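Long-range contacts in ABC transporter sugar binding protein (Xanthomonas axonopodis pv. citri, PDB 3UOR), which probably binds maltose or related sugars in the periplasm and hands them to an ABC importer in the inner membrane: residues 325-330 with 343-348; 329-334 with 349-354. All blocks are in the same frame, centred on the assembly; numbering follows the deposited sequence.

Contact 1. Residues 325-330 with 343-348; sequences SQPQVQ and RRSTWK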
loop_
_atom_site.group_PDB
_atom_site.type_symbol
_atom_site.label_atom_id
_atom_site.label_comp_id
_atom_site.label_asym_id
_atom_site.label_seq_id
_atom_site.Cartn_x
_atom_site.Cartn_y
_atom_site.Cartn_z
ATOM N N SER A 325 -16.297 -9.742 0.094
ATOM C CA SER A 325 -15.276 -10.529 0.792
ATOM C C SER A 325 -15.218 -12.002 0.360
ATOM O O SER A 325 -14.376 -12.756 0.853
ATOM C CB SER A 325 -15.482 -10.463 2.299
ATOM O OG SER A 325 -15.545 -9.129 2.745
ATOM N N GLN A 326 -16.110 -12.418 -0.536
ATOM C CA GLN A 326 -16.083 -13.795 -1.052
ATOM C C GLN A 326 -14.900 -14.044 -1.988
ATOM O O GLN A 326 -14.645 -13.262 -2.914
ATOM C CB GLN A 326 -17.395 -14.120 -1.768
ATOM C CG GLN A 326 -18.632 -14.084 -0.837
ATOM C CD GLN A 326 -19.920 -14.326 -1.607
ATOM O OE1 GLN A 326 -19.892 -14.525 -2.815
ATOM N NE2 GLN A 326 -21.049 -14.313 -0.908
ATOM N N PRO A 327 -14.156 -15.125 -1.742
ATOM C CA PRO A 327 -12.970 -15.398 -2.558
ATOM C C PRO A 327 -13.193 -15.287 -4.064
ATOM O O PRO A 327 -12.331 -14.753 -4.770
ATOM C CB PRO A 327 -12.600 -16.815 -2.139
ATOM C CG PRO A 327 -12.926 -16.821 -0.678
ATOM C CD PRO A 327 -14.189 -15.972 -0.536
ATOM N N GLN A 328 -14.332 -15.756 -4.554
ATOM C CA GLN A 328 -14.573 -15.745 -5.998
ATOM C C GLN A 328 -14.879 -14.347 -6.522
ATOM O O GLN A 328 -14.517 -13.992 -7.642
ATOM C CB GLN A 328 -15.680 -16.736 -6.369
ATOM C CG GLN A 328 -15.294 -18.160 -6.012
ATOM C CD GLN A 328 -16.261 -19.192 -6.541
ATOM O OE1 GLN A 328 -17.194 -18.873 -7.286
ATOM N NE2 GLN A 328 -16.044 -20.447 -6.158
ATOM N N VAL A 329 -15.526 -13.541 -5.697
ATOM C CA VAL A 329 -15.762 -12.161 -6.071
ATOM C C VAL A 329 -14.429 -11.389 -6.098
ATOM O O VAL A 329 -14.177 -10.584 -6.997
ATOM C CB VAL A 329 -16.758 -11.526 -5.130
ATOM C CG1 VAL A 329 -16.937 -10.056 -5.459
ATOM C CG2 VAL A 329 -18.076 -12.267 -5.247
ATOM N N GLN A 330 -13.563 -11.686 -5.138
ATOM C CA GLN A 330 -12.279 -11.019 -5.036
ATOM C C GLN A 330 -11.361 -11.392 -6.215
ATOM O O GLN A 330 -10.652 -10.536 -6.757
ATOM C CB GLN A 330 -11.613 -11.350 -3.695
ATOM C CG GLN A 330 -12.395 -10.892 -2.459
ATOM C CD GLN A 330 -11.538 -10.916 -1.189
ATOM O OE1 GLN A 330 -10.593 -11.697 -1.076
ATOM N NE2 GLN A 330 -11.855 -10.052 -0.249
ATOM N N ARG A 343 -6.963 -11.867 1.323
ATOM C CA ARG A 343 -7.103 -13.124 2.089
ATOM C C ARG A 343 -6.513 -14.354 1.395
ATOM O O ARG A 343 -6.498 -14.430 0.183
ATOM C CB ARG A 343 -8.571 -13.381 2.500
ATOM C CG ARG A 343 -9.567 -13.462 1.360
ATOM C CD ARG A 343 -11.018 -13.601 1.864
ATOM N NE ARG A 343 -11.169 -14.694 2.825
ATOM C CZ ARG A 343 -12.338 -15.074 3.341
ATOM N NH1 ARG A 343 -13.466 -14.470 2.966
ATOM N NH2 ARG A 343 -12.384 -16.055 4.234
ATOM N N ARG A 344 -6.023 -15.309 2.177
ATOM C CA ARG A 344 -5.297 -16.441 1.615
ATOM C C ARG A 344 -6.141 -17.297 0.715
ATOM O O ARG A 344 -5.650 -17.836 -0.272
ATOM C CB ARG A 344 -4.742 -17.331 2.714
ATOM C CG ARG A 344 -3.798 -16.608 3.575
ATOM C CD ARG A 344 -2.868 -17.545 4.260
ATOM N NE ARG A 344 -2.072 -16.754 5.188
ATOM C CZ ARG A 344 -2.527 -16.346 6.361
ATOM N NH1 ARG A 344 -3.759 -16.677 6.739
ATOM N NH2 ARG A 344 -1.756 -15.616 7.152
ATOM N N SER A 345 -7.414 -17.440 1.041
ATOM C CA SER A 345 -8.201 -18.386 0.270
ATOM C C SER A 345 -8.465 -17.876 -1.148
ATOM O O SER A 345 -8.589 -18.663 -2.078
ATOM C CB SER A 345 -9.471 -18.838 1.016
ATOM O OG SER A 345 -10.388 -17.785 1.185
ATOM N N THR A 346 -8.518 -16.564 -1.331
ATOM C CA THR A 346 -8.660 -16.050 -2.688
ATOM C C THR A 346 -7.400 -16.366 -3.472
ATOM O O THR A 346 -7.460 -16.640 -4.662
ATOM C CB THR A 346 -8.879 -14.556 -2.716
ATOM O OG1 THR A 346 -9.969 -14.238 -1.858
ATOM C CG2 THR A 346 -9.224 -14.104 -4.128
ATOM N N TRP A 347 -6.261 -16.337 -2.782
ATOM C CA TRP A 347 -4.970 -16.600 -3.409
ATOM C C TRP A 347 -4.807 -18.062 -3.796
ATOM O O TRP A 347 -3.950 -18.384 -4.614
ATOM C CB TRP A 347 -3.818 -16.142 -2.505
ATOM C CG TRP A 347 -3.569 -14.641 -2.654
ATOM C CD1 TRP A 347 -4.137 -13.645 -1.926
ATOM C CD2 TRP A 347 -2.740 -14.000 -3.635
ATOM N NE1 TRP A 347 -3.697 -12.419 -2.369
ATOM C CE2 TRP A 347 -2.846 -12.612 -3.429
ATOM C CE3 TRP A 347 -1.913 -14.468 -4.663
ATOM C CZ2 TRP A 347 -2.146 -11.687 -4.200
ATOM C CZ3 TRP A 347 -1.222 -13.548 -5.434
ATOM C CH2 TRP A 347 -1.342 -12.167 -5.194
ATOM N N LYS A 348 -5.632 -18.940 -3.219
ATOM C CA LYS A 348 -5.554 -20.368 -3.544
ATOM C C LYS A 348 -6.346 -20.715 -4.802
ATOM O O LYS A 348 -6.143 -21.765 -5.390
ATOM C CB LYS A 348 -6.012 -21.238 -2.367
ATOM C CG LYS A 348 -5.073 -21.196 -1.155
ATOM C CD LYS A 348 -5.719 -21.860 0.050
ATOM C CE LYS A 348 -5.224 -21.249 1.363
ATOM N NZ LYS A 348 -6.347 -21.014 2.344
#

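Contact 2. Residues 329-334 with 349-354; sequences VQARFH and LPSLAN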
loop_
_atom_site.group_PDB
_atom_site.type_symbol
_atom_site.label_atom_id
_atom_site.label_comp_id
_atom_site.label_asym_id
_atom_site.label_seq_id
_atom_site.Cartn_x
_atom_site.Cartn_y
_atom_site.Cartn_z
ATOM N N VAL A 329 -15.526 -13.541 -5.697
ATOM C CA VAL A 329 -15.762 -12.161 -6.071
ATOM C C VAL A 329 -14.429 -11.389 -6.098
ATOM O O VAL A 329 -14.177 -10.584 -6.997
ATOM C CB VAL A 329 -16.758 -11.526 -5.130
ATOM C CG1 VAL A 329 -16.937 -10.056 -5.459
ATOM C CG2 VAL A 329 -18.076 -12.267 -5.247
ATOM N N GLN A 330 -13.563 -11.686 -5.138
ATOM C CA GLN A 330 -12.279 -11.019 -5.036
ATOM C C GLN A 330 -11.361 -11.392 -6.215
ATOM O O GLN A 330 -10.652 -10.536 -6.757
ATOM C CB GLN A 330 -11.613 -11.350 -3.695
ATOM C CG GLN A 330 -12.395 -10.892 -2.459
ATOM C CD GLN A 330 -11.538 -10.916 -1.189
ATOM O OE1 GLN A 330 -10.593 -11.697 -1.076
ATOM N NE2 GLN A 330 -11.855 -10.052 -0.249
ATOM N N ALA A 331 -11.371 -12.670 -6.592
ATOM C CA ALA A 331 -10.652 -13.141 -7.779
ATOM C C ALA A 331 -11.101 -12.376 -9.024
ATOM O O ALA A 331 -10.291 -12.003 -9.872
ATOM C CB ALA A 331 -10.874 -14.649 -7.981
ATOM N N ARG A 332 -12.401 -12.149 -9.132
ATOM C CA ARG A 332 -12.967 -11.464 -10.287
ATOM C C ARG A 332 -12.449 -10.030 -10.296
ATOM O O ARG A 332 -12.039 -9.494 -11.333
ATOM C CB ARG A 332 -14.489 -11.481 -10.165
ATOM C CG ARG A 332 -15.269 -11.578 -11.448
ATOM C CD ARG A 332 -16.766 -11.777 -11.146
ATOM N NE ARG A 332 -17.125 -13.190 -10.963
ATOM C CZ ARG A 332 -17.932 -13.667 -10.009
ATOM N NH1 ARG A 332 -18.490 -12.854 -9.102
ATOM N NH2 ARG A 332 -18.180 -14.974 -9.959
ATOM N N PHE A 333 -12.463 -9.413 -9.117
ATOM C CA PHE A 333 -11.984 -8.052 -8.940
ATOM C C PHE A 333 -10.530 -7.941 -9.349
ATOM O O PHE A 333 -10.140 -7.008 -10.062
ATOM C CB PHE A 333 -12.140 -7.655 -7.474
ATOM C CG PHE A 333 -12.041 -6.175 -7.217
ATOM C CD1 PHE A 333 -12.944 -5.295 -7.788
ATOM C CD2 PHE A 333 -11.089 -5.680 -6.344
ATOM C CE1 PHE A 333 -12.876 -3.938 -7.527
ATOM C CE2 PHE A 333 -11.004 -4.326 -6.084
ATOM C CZ PHE A 333 -11.903 -3.452 -6.676
ATOM N N HIS A 334 -9.720 -8.899 -8.904
ATOM C CA HIS A 334 -8.305 -8.922 -9.290
ATOM C C HIS A 334 -8.153 -9.075 -10.803
ATOM O O HIS A 334 -7.317 -8.412 -11.433
ATOM C CB HIS A 334 -7.580 -10.066 -8.586
ATOM C CG HIS A 334 -6.148 -10.215 -8.996
ATOM N ND1 HIS A 334 -5.742 -11.088 -9.983
ATOM C CD2 HIS A 334 -5.025 -9.596 -8.557
ATOM C CE1 HIS A 334 -4.429 -11.012 -10.129
ATOM N NE2 HIS A 334 -3.970 -10.112 -9.275
ATOM N N LEU A 349 -7.262 -19.837 -5.204
ATOM C CA LEU A 349 -8.028 -20.047 -6.435
ATOM C C LEU A 349 -7.098 -20.098 -7.644
ATOM O O LEU A 349 -6.147 -19.321 -7.745
ATOM C CB LEU A 349 -9.097 -18.961 -6.605
ATOM C CG LEU A 349 -10.168 -18.976 -5.515
ATOM C CD1 LEU A 349 -11.093 -17.794 -5.647
ATOM C CD2 LEU A 349 -10.979 -20.306 -5.584
ATOM N N PRO A 350 -7.356 -21.032 -8.565
ATOM C CA PRO A 350 -6.438 -21.212 -9.698
ATOM C C PRO A 350 -6.158 -19.919 -10.483
ATOM O O PRO A 350 -5.031 -19.699 -10.919
ATOM C CB PRO A 350 -7.160 -22.254 -10.561
ATOM C CG PRO A 350 -7.976 -23.054 -9.563
ATOM C CD PRO A 350 -8.434 -22.036 -8.548
ATOM N N SER A 351 -7.176 -19.088 -10.657
ATOM C CA SER A 351 -7.036 -17.762 -11.241
ATOM C C SER A 351 -5.774 -17.013 -10.725
ATOM O O SER A 351 -5.017 -16.426 -11.500
ATOM C CB SER A 351 -8.321 -16.978 -10.908
ATOM O OG SER A 351 -8.313 -15.644 -11.398
ATOM N N LEU A 352 -5.556 -17.046 -9.416
ATOM C CA LEU A 352 -4.430 -16.357 -8.792
ATOM C C LEU A 352 -3.209 -17.250 -8.602
ATOM O O LEU A 352 -2.081 -16.839 -8.846
ATOM C CB LEU A 352 -4.861 -15.764 -7.446
ATOM C CG LEU A 352 -5.494 -14.379 -7.584
ATOM C CD1 LEU A 352 -6.671 -14.200 -6.690
ATOM C CD2 LEU A 352 -4.454 -13.291 -7.338
ATOM N N ALA A 353 -3.442 -18.481 -8.173
ATOM C CA ALA A 353 -2.359 -19.390 -7.819
ATOM C C ALA A 353 -1.468 -19.771 -8.996
ATOM O O ALA A 353 -0.305 -20.143 -8.801
ATOM C CB ALA A 353 -2.936 -20.640 -7.172
ATOM N N ASN A 354 -2.024 -19.707 -10.208
ATOM C CA ASN A 354 -1.276 -19.991 -11.427
ATOM C C ASN A 354 -0.810 -18.732 -12.182
ATOM O O ASN A 354 -0.402 -18.810 -13.343
ATOM C CB ASN A 354 -2.135 -20.842 -12.366
ATOM C CG ASN A 354 -2.522 -22.167 -11.748
ATOM O OD1 ASN A 354 -1.713 -22.814 -11.068
ATOM N ND2 ASN A 354 -3.767 -22.582 -11.979
HETATM O O HOH W 1 -7.260 -13.087 -11.467
#

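Contact 1. Residues 325-330 with 343-348
Thr346 OG1 donates a short hydrogen bond to Gln330 OE1, 2.7 Å long, which joins the first turn of helix 327-337 to the weakly bonded turn at 344-348. The hydroxyl comes up 22° out of the plane of the amide carbonyl, and the two side chains meet at about a right angle. Thr346 holds its methyl anti to the backbone N, its hydroxyl anti to the carbonyl carbon (chi1 -53°); one branch therefore serves the amide while CG2 packs against Gln330 CB at 3.7 Å. The backbones are close here, with Pro327 CA and Thr346 CA 4.4 Å apart. Arg343 makes the second polar link. Its chain bends at chi3 (-52°), and NH1 donates a hydrogen bond to Ser325 O, 2.9 Å long, with the carbonyl oxygen near the guanidinium plane. Pro327 CG lies over the rim of one guanidinium face and also touches Ser345 OG, at 3.3 Å. Asp120 OD1 forms a salt bridge with Arg343 NE and is also hydrogen-bonded by Ser345 OG, while NH1 of Arg343 also hydrogen-bonds Ile115 O. The contact thus fastens the link between helices 314-324 and 327-337, and the start of the latter, to segment 343-348.

Contact 2. Residues 329-334 with 349-354
With chi1 of His334 at 176°, its CG points opposite the backbone N, and chi2 of -95° turns one face of the imidazole to Leu352. There CD2 of Leu352 sits almost exactly over the ring centre, 3.6 Å from the centroid and 9° off the normal, a CH-pi contact in which the methyl touches all five ring atoms at similar range. At the ring's edge, in its plane, a water links the same histidine to the other helix: it lies 2.9 Å from His334 ND1 and 2.8 Å from Ser351 OG. Face and edge thus use different forces, dispersion over one and a bridged hydrogen bond at the other, and together they would limit rotation of the imidazole. One turn earlier, Ala331 faces the short helix with its methyl, CB standing 3.9 Å from Leu349 CD1 and 4.4 Å from Leu352 CD1. Leu349 is the N-cap residue of helix 350-353, and its carbonyl O accepts hydrogen bonds from both Leu352 N and Ala353 N, so the turn carrying these leucines is tied at its start. The short helix and its N-cap leucine thus pack apolar side chains on helix 327-337, at the surface of an alpha/beta periplasmic binding protein.

Contacts 1 and 2 are successive parts of one interface, with centres 7 Å apart. Helix 327-337 supplies one side of both: its first turn meets 343-348, and the following turns meet 349-354, the two partner helices following each other in the chain. The two contacts touch directly, Leu352 CD1 lying 3.3 Å from Thr346 O and Leu349 CD1 3.4 Å from Pro327 O. The character changes along the way, from a buried, polar region with an arginine and an amide to a more apolar, water-bridged one at the surface. Their centres are about 18 and 19 Å from the centre of the chain, on the same side of it.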